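Local structure of death domain of TUBE (Drosophila melanogaster, 1D2Z) at residues B[31-43]-B[62-75]. The protein relays Toll receptor signalling in embryonic dorsoventral patterning, recruiting the kinase Pelle to the plasma membrane through its death domain and so activating it. Numbering follows the deposited sequence.
Sequences CWRKLMSIIPKGM and KGFKYTAQDVFQID
Met-36 lies across Tyr-66 and Val-71 where helix 31-38 packs, roughly antiparallel at 145°, on the start of helix 68-80, and its path illustrates how an unbranched side chain joins two death-domain helices. From CB, CG sets off anti to the backbone N (chi1 -172°) and passes 3.7 Å from Tyr-66 CD2. SD slides past Val-71, 3.9 Å from its CG2, while standing above the tyrosine face in a long Met-aromatic contact. At the tip, CE settles over that face, 3.6 Å from Tyr-66 CG, in a CH-pi contact, and touches Asp-70 O. Lys-65 CG lies against the opposite face, sandwiching the ring, with Ile-39 CD1 at its edge.

Val-71 is a knob among Trp-32, Arg-33, Met-36 and Ser-37; its CG1 presses on Trp-32 CZ3, while Ile-74 CG2 lies over an indole face. Toward the partly exposed side, Arg-33 NH2 forms a salt bridge with Asp-75 OD1, a straight bond of 2.8 Å in the guanidinium plane, on the carboxylate's syn side but 29° out of its plane; NE adds a weak bond to OD2. Were Arg-33 shortened to an alanine, Asp-75 would probably lose its partner on helix 31-38, though Lys-87 also pairs with it, and Val-71 CG1 and the Trp-32 ring their methylene packing.

Beyond the helices a single beta bridge pairs Pro-40 with Phe-64, flanked by bonds from Lys-65 N to Ile-39 O at 2.9 Å and Lys-41 N to Gly-63 O at 2.8 Å. One water links Met-36 O to Tyr-66 N; another joins Ser-37 O to Tyr-66 O. The chemistry divides by position: sulfur, aromatic and aliphatic groups inside, an ion pair at one end, backbone and water bonds aligning the loops that leave helix 31-38 and enter helix 68-80.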
ATOM      1  N   CYS B  31      -5.848   4.935  -1.164  1.00 32.87           N
ATOM      2  CA  CYS B  31      -5.825   3.574  -1.694  1.00 33.55           C
ATOM      3  C   CYS B  31      -7.143   2.813  -1.617  1.00 32.28           C
ATOM      4  O   CYS B  31      -7.338   1.845  -2.349  1.00 31.50           O
ATOM      5  CB  CYS B  31      -4.707   2.757  -1.044  1.00 36.43           C
ATOM      6  SG  CYS B  31      -3.061   3.199  -1.640  1.00 37.35           S
ATOM      7  N   TRP B  32      -8.051   3.260  -0.751  1.00 31.53           N
ATOM      8  CA  TRP B  32      -9.352   2.604  -0.626  1.00 31.77           C
ATOM      9  C   TRP B  32     -10.078   2.643  -1.970  1.00 32.01           C
ATOM     10  O   TRP B  32     -10.821   1.719  -2.309  1.00 28.65           O
ATOM     11  CB  TRP B  32     -10.206   3.265   0.462  1.00 29.03           C
ATOM     12  CG  TRP B  32     -10.506   4.712   0.225  1.00 31.02           C
ATOM     13  CD1 TRP B  32      -9.754   5.777   0.617  1.00 29.59           C
ATOM     14  CD2 TRP B  32     -11.651   5.254  -0.446  1.00 30.23           C
ATOM     15  NE1 TRP B  32     -10.357   6.948   0.236  1.00 30.68           N
ATOM     16  CE2 TRP B  32     -11.524   6.658  -0.417  1.00 30.28           C
ATOM     17  CE3 TRP B  32     -12.772   4.689  -1.068  1.00 32.21           C
ATOM     18  CZ2 TRP B  32     -12.478   7.515  -0.983  1.00 34.19           C
ATOM     19  CZ3 TRP B  32     -13.724   5.540  -1.633  1.00 35.05           C
ATOM     20  CH2 TRP B  32     -13.567   6.938  -1.585  1.00 33.81           C
ATOM     21  N   ARG B  33      -9.840   3.707  -2.740  1.00 31.59           N
ATOM     22  CA  ARG B  33     -10.461   3.849  -4.055  1.00 34.48           C
ATOM     23  C   ARG B  33      -9.994   2.746  -4.997  1.00 33.54           C
ATOM     24  O   ARG B  33     -10.790   2.179  -5.746  1.00 34.59           O
ATOM     25  CB  ARG B  33     -10.151   5.218  -4.675  1.00 35.80           C
ATOM     26  CG  ARG B  33     -10.703   6.393  -3.902  1.00 36.97           C
ATOM     27  CD  ARG B  33     -10.700   7.665  -4.738  1.00 42.41           C
ATOM     28  NE  ARG B  33     -11.040   8.828  -3.925  1.00 44.65           N
ATOM     29  CZ  ARG B  33     -10.237   9.871  -3.740  1.00 45.76           C
ATOM     30  NH1 ARG B  33      -9.044   9.912  -4.324  1.00 45.26           N
ATOM     31  NH2 ARG B  33     -10.600  10.850  -2.920  1.00 45.81           N
ATOM     32  N   LYS B  34      -8.703   2.429  -4.943  1.00 34.09           N
ATOM     33  CA  LYS B  34      -8.136   1.393  -5.797  1.00 31.39           C
ATOM     34  C   LYS B  34      -8.734   0.026  -5.477  1.00 31.58           C
ATOM     35  O   LYS B  34      -9.050  -0.748  -6.382  1.00 33.30           O
ATOM     36  CB  LYS B  34      -6.617   1.357  -5.652  1.00 31.22           C
ATOM     37  CG  LYS B  34      -5.939   2.681  -5.970  1.00 34.67           C
ATOM     38  CD  LYS B  34      -4.433   2.569  -5.821  1.00 34.27           C
ATOM     39  CE  LYS B  34      -3.766   3.910  -6.023  1.00 36.50           C
ATOM     40  NZ  LYS B  34      -2.286   3.786  -6.049  1.00 37.66           N
ATOM     41  N   LEU B  35      -8.876  -0.276  -4.190  1.00 31.50           N
ATOM     42  CA  LEU B  35      -9.457  -1.550  -3.770  1.00 29.89           C
ATOM     43  C   LEU B  35     -10.933  -1.618  -4.170  1.00 28.94           C
ATOM     44  O   LEU B  35     -11.369  -2.582  -4.799  1.00 29.40           O
ATOM     45  CB  LEU B  35      -9.326  -1.729  -2.251  1.00 28.23           C
ATOM     46  CG  LEU B  35     -10.121  -2.866  -1.585  1.00 28.08           C
ATOM     47  CD1 LEU B  35      -9.685  -4.225  -2.116  1.00 24.66           C
ATOM     48  CD2 LEU B  35      -9.937  -2.801  -0.077  1.00 26.57           C
ATOM     49  N   MET B  36     -11.682  -0.572  -3.830  1.00 28.95           N
ATOM     50  CA  MET B  36     -13.114  -0.524  -4.115  1.00 30.47           C
ATOM     51  C   MET B  36     -13.441  -0.697  -5.587  1.00 33.41           C
ATOM     52  O   MET B  36     -14.398  -1.391  -5.938  1.00 33.43           O
ATOM     53  CB  MET B  36     -13.724   0.778  -3.600  1.00 32.01           C
ATOM     54  CG  MET B  36     -15.246   0.831  -3.681  1.00 33.69           C
ATOM     55  SD  MET B  36     -15.931   2.235  -2.797  1.00 39.39           S
ATOM     56  CE  MET B  36     -17.695   1.976  -3.081  1.00 40.74           C
ATOM     57  N   SER B  37     -12.604  -0.110  -6.438  1.00 33.68           N
ATOM     58  CA  SER B  37     -12.785  -0.159  -7.883  1.00 35.85           C
ATOM     59  C   SER B  37     -12.591  -1.524  -8.521  1.00 33.96           C
ATOM     60  O   SER B  37     -13.141  -1.784  -9.589  1.00 34.92           O
ATOM     61  CB  SER B  37     -11.853   0.851  -8.559  1.00 36.42           C
ATOM     62  OG  SER B  37     -12.224   2.176  -8.219  1.00 41.92           O
ATOM     63  N   ILE B  38     -11.799  -2.388  -7.890  1.00 32.47           N
ATOM     64  CA  ILE B  38     -11.546  -3.705  -8.459  1.00 31.23           C
ATOM     65  C   ILE B  38     -12.305  -4.874  -7.840  1.00 30.37           C
ATOM     66  O   ILE B  38     -12.110  -6.016  -8.248  1.00 29.49           O
ATOM     67  CB  ILE B  38     -10.038  -4.038  -8.500  1.00 32.93           C
ATOM     68  CG1 ILE B  38      -9.488  -4.239  -7.086  1.00 33.09           C
ATOM     69  CG2 ILE B  38      -9.279  -2.917  -9.221  1.00 35.46           C
ATOM     70  CD1 ILE B  38      -8.200  -5.053  -7.048  1.00 32.17           C
ATOM     71  N   ILE B  39     -13.181  -4.594  -6.875  1.00 33.04           N
ATOM     72  CA  ILE B  39     -13.966  -5.653  -6.232  1.00 34.09           C
ATOM     73  C   ILE B  39     -14.869  -6.289  -7.286  1.00 36.20           C
ATOM     74  O   ILE B  39     -15.774  -5.640  -7.804  1.00 37.81           O
ATOM     75  CB  ILE B  39     -14.822  -5.096  -5.079  1.00 32.84           C
ATOM     76  CG1 ILE B  39     -13.919  -4.657  -3.922  1.00 33.69           C
ATOM     77  CG2 ILE B  39     -15.833  -6.136  -4.610  1.00 33.13           C
ATOM     78  CD1 ILE B  39     -14.620  -3.803  -2.885  1.00 34.10           C
ATOM     79  N   PRO B  40     -14.605  -7.559  -7.639  1.00 37.66           N
ATOM     80  CA  PRO B  40     -15.393  -8.284  -8.640  1.00 39.80           C
ATOM     81  C   PRO B  40     -16.837  -8.464  -8.194  1.00 42.04           C
ATOM     82  O   PRO B  40     -17.130  -8.570  -7.000  1.00 41.58           O
ATOM     83  CB  PRO B  40     -14.674  -9.633  -8.732  1.00 40.85           C
ATOM     84  CG  PRO B  40     -13.266  -9.314  -8.294  1.00 39.14           C
ATOM     85  CD  PRO B  40     -13.520  -8.413  -7.127  1.00 38.91           C
ATOM     86  N   LYS B  41     -17.736  -8.477  -9.169  1.00 43.75           N
ATOM     87  CA  LYS B  41     -19.153  -8.641  -8.896  1.00 45.35           C
ATOM     88  C   LYS B  41     -19.519 -10.124  -8.879  1.00 45.13           C
ATOM     89  O   LYS B  41     -18.941 -10.925  -9.616  1.00 44.17           O
ATOM     90  CB  LYS B  41     -19.968  -7.917  -9.971  1.00 47.07           C
ATOM     91  CG  LYS B  41     -21.474  -8.021  -9.805  1.00 51.32           C
ATOM     92  CD  LYS B  41     -22.184  -7.463 -11.027  1.00 53.99           C
ATOM     93  CE  LYS B  41     -23.656  -7.832 -11.030  1.00 55.62           C
ATOM     94  NZ  LYS B  41     -24.297  -7.492 -12.329  1.00 56.60           N
ATOM     95  N   GLY B  42     -20.448 -10.481  -7.999  1.00 45.73           N
ATOM     96  CA  GLY B  42     -20.921 -11.852  -7.915  1.00 47.58           C
ATOM     97  C   GLY B  42     -19.920 -12.957  -7.644  1.00 48.55           C
ATOM     98  O   GLY B  42     -19.956 -14.004  -8.295  1.00 48.77           O
ATOM     99  N   MET B  43     -19.031 -12.737  -6.684  1.00 47.36           N
ATOM    100  CA  MET B  43     -18.047 -13.749  -6.325  1.00 47.31           C
ATOM    101  C   MET B  43     -18.643 -14.769  -5.364  1.00 48.13           C
ATOM    102  O   MET B  43     -19.505 -14.441  -4.547  1.00 47.67           O
ATOM    103  CB  MET B  43     -16.845 -13.126  -5.608  1.00 45.13           C
ATOM    104  CG  MET B  43     -15.880 -12.336  -6.459  1.00 43.09           C
ATOM    105  SD  MET B  43     -14.490 -11.822  -5.432  1.00 40.04           S
ATOM    106  CE  MET B  43     -15.197 -10.392  -4.603  1.00 38.17           C
ATOM    107  N   LYS B  62     -17.665 -11.187 -14.807  1.00 52.65           N
ATOM    108  CA  LYS B  62     -18.992 -10.867 -14.300  1.00 52.82           C
ATOM    109  C   LYS B  62     -19.109  -9.380 -13.966  1.00 51.12           C
ATOM    110  O   LYS B  62     -20.132  -8.929 -13.453  1.00 51.73           O
ATOM    111  CB  LYS B  62     -19.300 -11.726 -13.072  1.00 54.74           C
ATOM    112  CG  LYS B  62     -19.487 -13.205 -13.410  1.00 58.22           C
ATOM    113  CD  LYS B  62     -19.582 -14.080 -12.169  1.00 60.10           C
ATOM    114  CE  LYS B  62     -18.254 -14.143 -11.432  1.00 62.97           C
ATOM    115  NZ  LYS B  62     -18.302 -15.080 -10.276  1.00 65.10           N
ATOM    116  N   GLY B  63     -18.061  -8.622 -14.285  1.00 51.15           N
ATOM    117  CA  GLY B  63     -18.052  -7.190 -14.026  1.00 49.18           C
ATOM    118  C   GLY B  63     -17.614  -6.815 -12.624  1.00 46.76           C
ATOM    119  O   GLY B  63     -17.279  -7.681 -11.817  1.00 45.64           O
ATOM    120  N   PHE B  64     -17.615  -5.515 -12.340  1.00 45.92           N
ATOM    121  CA  PHE B  64     -17.221  -5.005 -11.030  1.00 46.09           C
ATOM    122  C   PHE B  64     -18.432  -4.636 -10.187  1.00 46.94           C
ATOM    123  O   PHE B  64     -19.436  -4.156 -10.710  1.00 46.76           O
ATOM    124  CB  PHE B  64     -16.297  -3.796 -11.194  1.00 44.80           C
ATOM    125  CG  PHE B  64     -14.987  -4.133 -11.843  1.00 44.53           C
ATOM    126  CD1 PHE B  64     -13.963  -4.721 -11.106  1.00 42.89           C
ATOM    127  CD2 PHE B  64     -14.791  -3.910 -13.203  1.00 44.56           C
ATOM    128  CE1 PHE B  64     -12.766  -5.086 -11.711  1.00 43.45           C
ATOM    129  CE2 PHE B  64     -13.596  -4.273 -13.818  1.00 44.51           C
ATOM    130  CZ  PHE B  64     -12.582  -4.862 -13.070  1.00 42.92           C
ATOM    131  N   LYS B  65     -18.330  -4.861  -8.880  1.00 46.74           N
ATOM    132  CA  LYS B  65     -19.417  -4.562  -7.953  1.00 49.02           C
ATOM    133  C   LYS B  65     -19.776  -3.082  -7.886  1.00 49.21           C
ATOM    134  O   LYS B  65     -20.949  -2.711  -7.993  1.00 50.15           O
ATOM    135  CB  LYS B  65     -19.079  -5.069  -6.548  1.00 49.68           C
ATOM    136  CG  LYS B  65     -20.130  -4.710  -5.509  1.00 53.81           C
ATOM    137  CD  LYS B  65     -20.390  -5.847  -4.539  1.00 54.74           C
ATOM    138  CE  LYS B  65     -21.681  -5.592  -3.768  1.00 58.38           C
ATOM    139  NZ  LYS B  65     -22.133  -6.778  -2.990  1.00 61.36           N
ATOM    140  N   TYR B  66     -18.763  -2.245  -7.700  1.00 49.51           N
ATOM    141  CA  TYR B  66     -18.960  -0.808  -7.598  1.00 49.37           C
ATOM    142  C   TYR B  66     -18.444  -0.064  -8.826  1.00 51.47           C
ATOM    143  O   TYR B  66     -17.624  -0.582  -9.584  1.00 50.92           O
ATOM    144  CB  TYR B  66     -18.254  -0.279  -6.351  1.00 46.83           C
ATOM    145  CG  TYR B  66     -18.689  -0.927  -5.057  1.00 46.28           C
ATOM    146  CD1 TYR B  66     -19.944  -0.662  -4.508  1.00 45.91           C
ATOM    147  CD2 TYR B  66     -17.837  -1.789  -4.365  1.00 44.20           C
ATOM    148  CE1 TYR B  66     -20.340  -1.235  -3.301  1.00 45.27           C
ATOM    149  CE2 TYR B  66     -18.224  -2.368  -3.157  1.00 43.86           C
ATOM    150  CZ  TYR B  66     -19.475  -2.085  -2.631  1.00 44.74           C
ATOM    151  OH  TYR B  66     -19.865  -2.649  -1.438  1.00 44.55           O
ATOM    152  N   THR B  67     -18.953   1.148  -9.028  1.00 54.84           N
ATOM    153  CA  THR B  67     -18.533   1.991 -10.145  1.00 58.24           C
ATOM    154  C   THR B  67     -17.864   3.236  -9.577  1.00 60.56           C
ATOM    155  O   THR B  67     -17.837   3.434  -8.359  1.00 62.00           O
ATOM    156  CB  THR B  67     -19.730   2.450 -10.999  1.00 57.03           C
ATOM    157  OG1 THR B  67     -20.619   3.227 -10.189  1.00 56.87           O
ATOM    158  CG2 THR B  67     -20.475   1.258 -11.570  1.00 57.48           C
ATOM    159  N   ALA B  68     -17.365   4.098 -10.459  1.00 63.35           N
ATOM    160  CA  ALA B  68     -16.718   5.334 -10.032  1.00 64.55           C
ATOM    161  C   ALA B  68     -17.716   6.220  -9.286  1.00 65.15           C
ATOM    162  O   ALA B  68     -17.325   7.115  -8.532  1.00 65.96           O
ATOM    163  CB  ALA B  68     -16.144   6.070 -11.234  1.00 65.70           C
ATOM    164  N   GLN B  69     -19.003   5.936  -9.478  1.00 65.36           N
ATOM    165  CA  GLN B  69     -20.080   6.689  -8.845  1.00 65.47           C
ATOM    166  C   GLN B  69     -20.299   6.259  -7.398  1.00 65.44           C
ATOM    167  O   GLN B  69     -20.586   7.092  -6.533  1.00 64.64           O
ATOM    168  CB  GLN B  69     -21.379   6.529  -9.643  1.00 68.23           C
ATOM    169  CG  GLN B  69     -21.241   6.885 -11.122  1.00 70.12           C
ATOM    170  CD  GLN B  69     -22.579   7.036 -11.826  1.00 71.48           C
ATOM    171  OE1 GLN B  69     -23.532   6.304 -11.548  1.00 72.72           O
ATOM    172  NE2 GLN B  69     -22.658   7.998 -12.741  1.00 69.74           N
ATOM    173  N   ASP B  70     -20.181   4.958  -7.138  1.00 65.61           N
ATOM    174  CA  ASP B  70     -20.351   4.434  -5.784  1.00 64.56           C
ATOM    175  C   ASP B  70     -19.199   4.925  -4.915  1.00 62.66           C
ATOM    176  O   ASP B  70     -19.357   5.133  -3.710  1.00 61.42           O
ATOM    177  CB  ASP B  70     -20.390   2.903  -5.794  1.00 66.45           C
ATOM    178  CG  ASP B  70     -21.584   2.355  -6.550  1.00 67.81           C
ATOM    179  OD1 ASP B  70     -22.716   2.455  -6.027  1.00 68.57           O
ATOM    180  OD2 ASP B  70     -21.389   1.826  -7.666  1.00 67.72           O
ATOM    181  N   VAL B  71     -18.048   5.128  -5.550  1.00 61.05           N
ATOM    182  CA  VAL B  71     -16.855   5.619  -4.869  1.00 61.32           C
ATOM    183  C   VAL B  71     -17.064   7.067  -4.414  1.00 61.78           C
ATOM    184  O   VAL B  71     -16.626   7.450  -3.327  1.00 62.00           O
ATOM    185  CB  VAL B  71     -15.618   5.527  -5.794  1.00 61.03           C
ATOM    186  CG1 VAL B  71     -14.384   6.070  -5.095  1.00 62.24           C
ATOM    187  CG2 VAL B  71     -15.383   4.080  -6.216  1.00 60.58           C
ATOM    188  N   PHE B  72     -17.773   7.851  -5.228  1.00 61.88           N
ATOM    189  CA  PHE B  72     -18.052   9.254  -4.922  1.00 61.23           C
ATOM    190  C   PHE B  72     -18.890   9.447  -3.661  1.00 60.53           C
ATOM    191  O   PHE B  72     -18.625  10.359  -2.878  1.00 60.16           O
ATOM    192  CB  PHE B  72     -18.744   9.938  -6.108  1.00 64.30           C
ATOM    193  CG  PHE B  72     -19.230  11.341  -5.810  1.00 65.43           C
ATOM    194  CD1 PHE B  72     -18.350  12.421  -5.838  1.00 66.07           C
ATOM    195  CD2 PHE B  72     -20.570  11.578  -5.500  1.00 65.92           C
ATOM    196  CE1 PHE B  72     -18.797  13.715  -5.561  1.00 66.77           C
ATOM    197  CE2 PHE B  72     -21.026  12.869  -5.222  1.00 66.44           C
ATOM    198  CZ  PHE B  72     -20.138  13.939  -5.252  1.00 66.46           C
ATOM    199  N   GLN B  73     -19.914   8.615  -3.483  1.00 58.89           N
ATOM    200  CA  GLN B  73     -20.787   8.716  -2.314  1.00 59.02           C
ATOM    201  C   GLN B  73     -19.987   8.693  -1.020  1.00 57.86           C
ATOM    202  O   GLN B  73     -20.350   9.358  -0.046  1.00 57.85           O
ATOM    203  CB  GLN B  73     -21.824   7.594  -2.306  1.00 61.36           C
ATOM    204  CG  GLN B  73     -22.753   7.605  -3.506  1.00 64.49           C
ATOM    205  CD  GLN B  73     -23.860   6.575  -3.395  1.00 66.79           C
ATOM    206  OE1 GLN B  73     -25.030   6.886  -3.618  1.00 68.59           O
ATOM    207  NE2 GLN B  73     -23.499   5.344  -3.048  1.00 67.63           N
ATOM    208  N   ILE B  74     -18.897   7.928  -1.020  1.00 57.02           N
ATOM    209  CA  ILE B  74     -18.019   7.831   0.142  1.00 54.78           C
ATOM    210  C   ILE B  74     -17.289   9.168   0.285  1.00 53.26           C
ATOM    211  O   ILE B  74     -17.234   9.738   1.375  1.00 53.34           O
ATOM    212  CB  ILE B  74     -16.977   6.684  -0.016  1.00 54.27           C
ATOM    213  CG1 ILE B  74     -17.680   5.334  -0.200  1.00 53.51           C
ATOM    214  CG2 ILE B  74     -16.061   6.633   1.203  1.00 53.70           C
ATOM    215  CD1 ILE B  74     -18.485   4.881   1.007  1.00 53.95           C
ATOM    216  N   ASP B  75     -16.731   9.662  -0.819  1.00 52.46           N
ATOM    217  CA  ASP B  75     -16.024  10.942  -0.811  1.00 54.93           C
ATOM    218  C   ASP B  75     -16.961  12.061  -0.351  1.00 55.89           C
ATOM    219  O   ASP B  75     -16.636  12.812   0.570  1.00 55.44           O
ATOM    220  CB  ASP B  75     -15.477  11.275  -2.204  1.00 52.73           C
ATOM    221  CG  ASP B  75     -14.204  10.510  -2.535  1.00 53.14           C
ATOM    222  OD1 ASP B  75     -13.168  10.765  -1.883  1.00 48.35           O
ATOM    223  OD2 ASP B  75     -14.237   9.666  -3.456  1.00 52.29           O
TER
HETATM  224  O   HOH W   1     -15.948  -2.907  -7.783  1.00 35.77           O
HETATM  225  O   HOH W   2     -15.254  -0.241 -10.623  1.00 42.83           O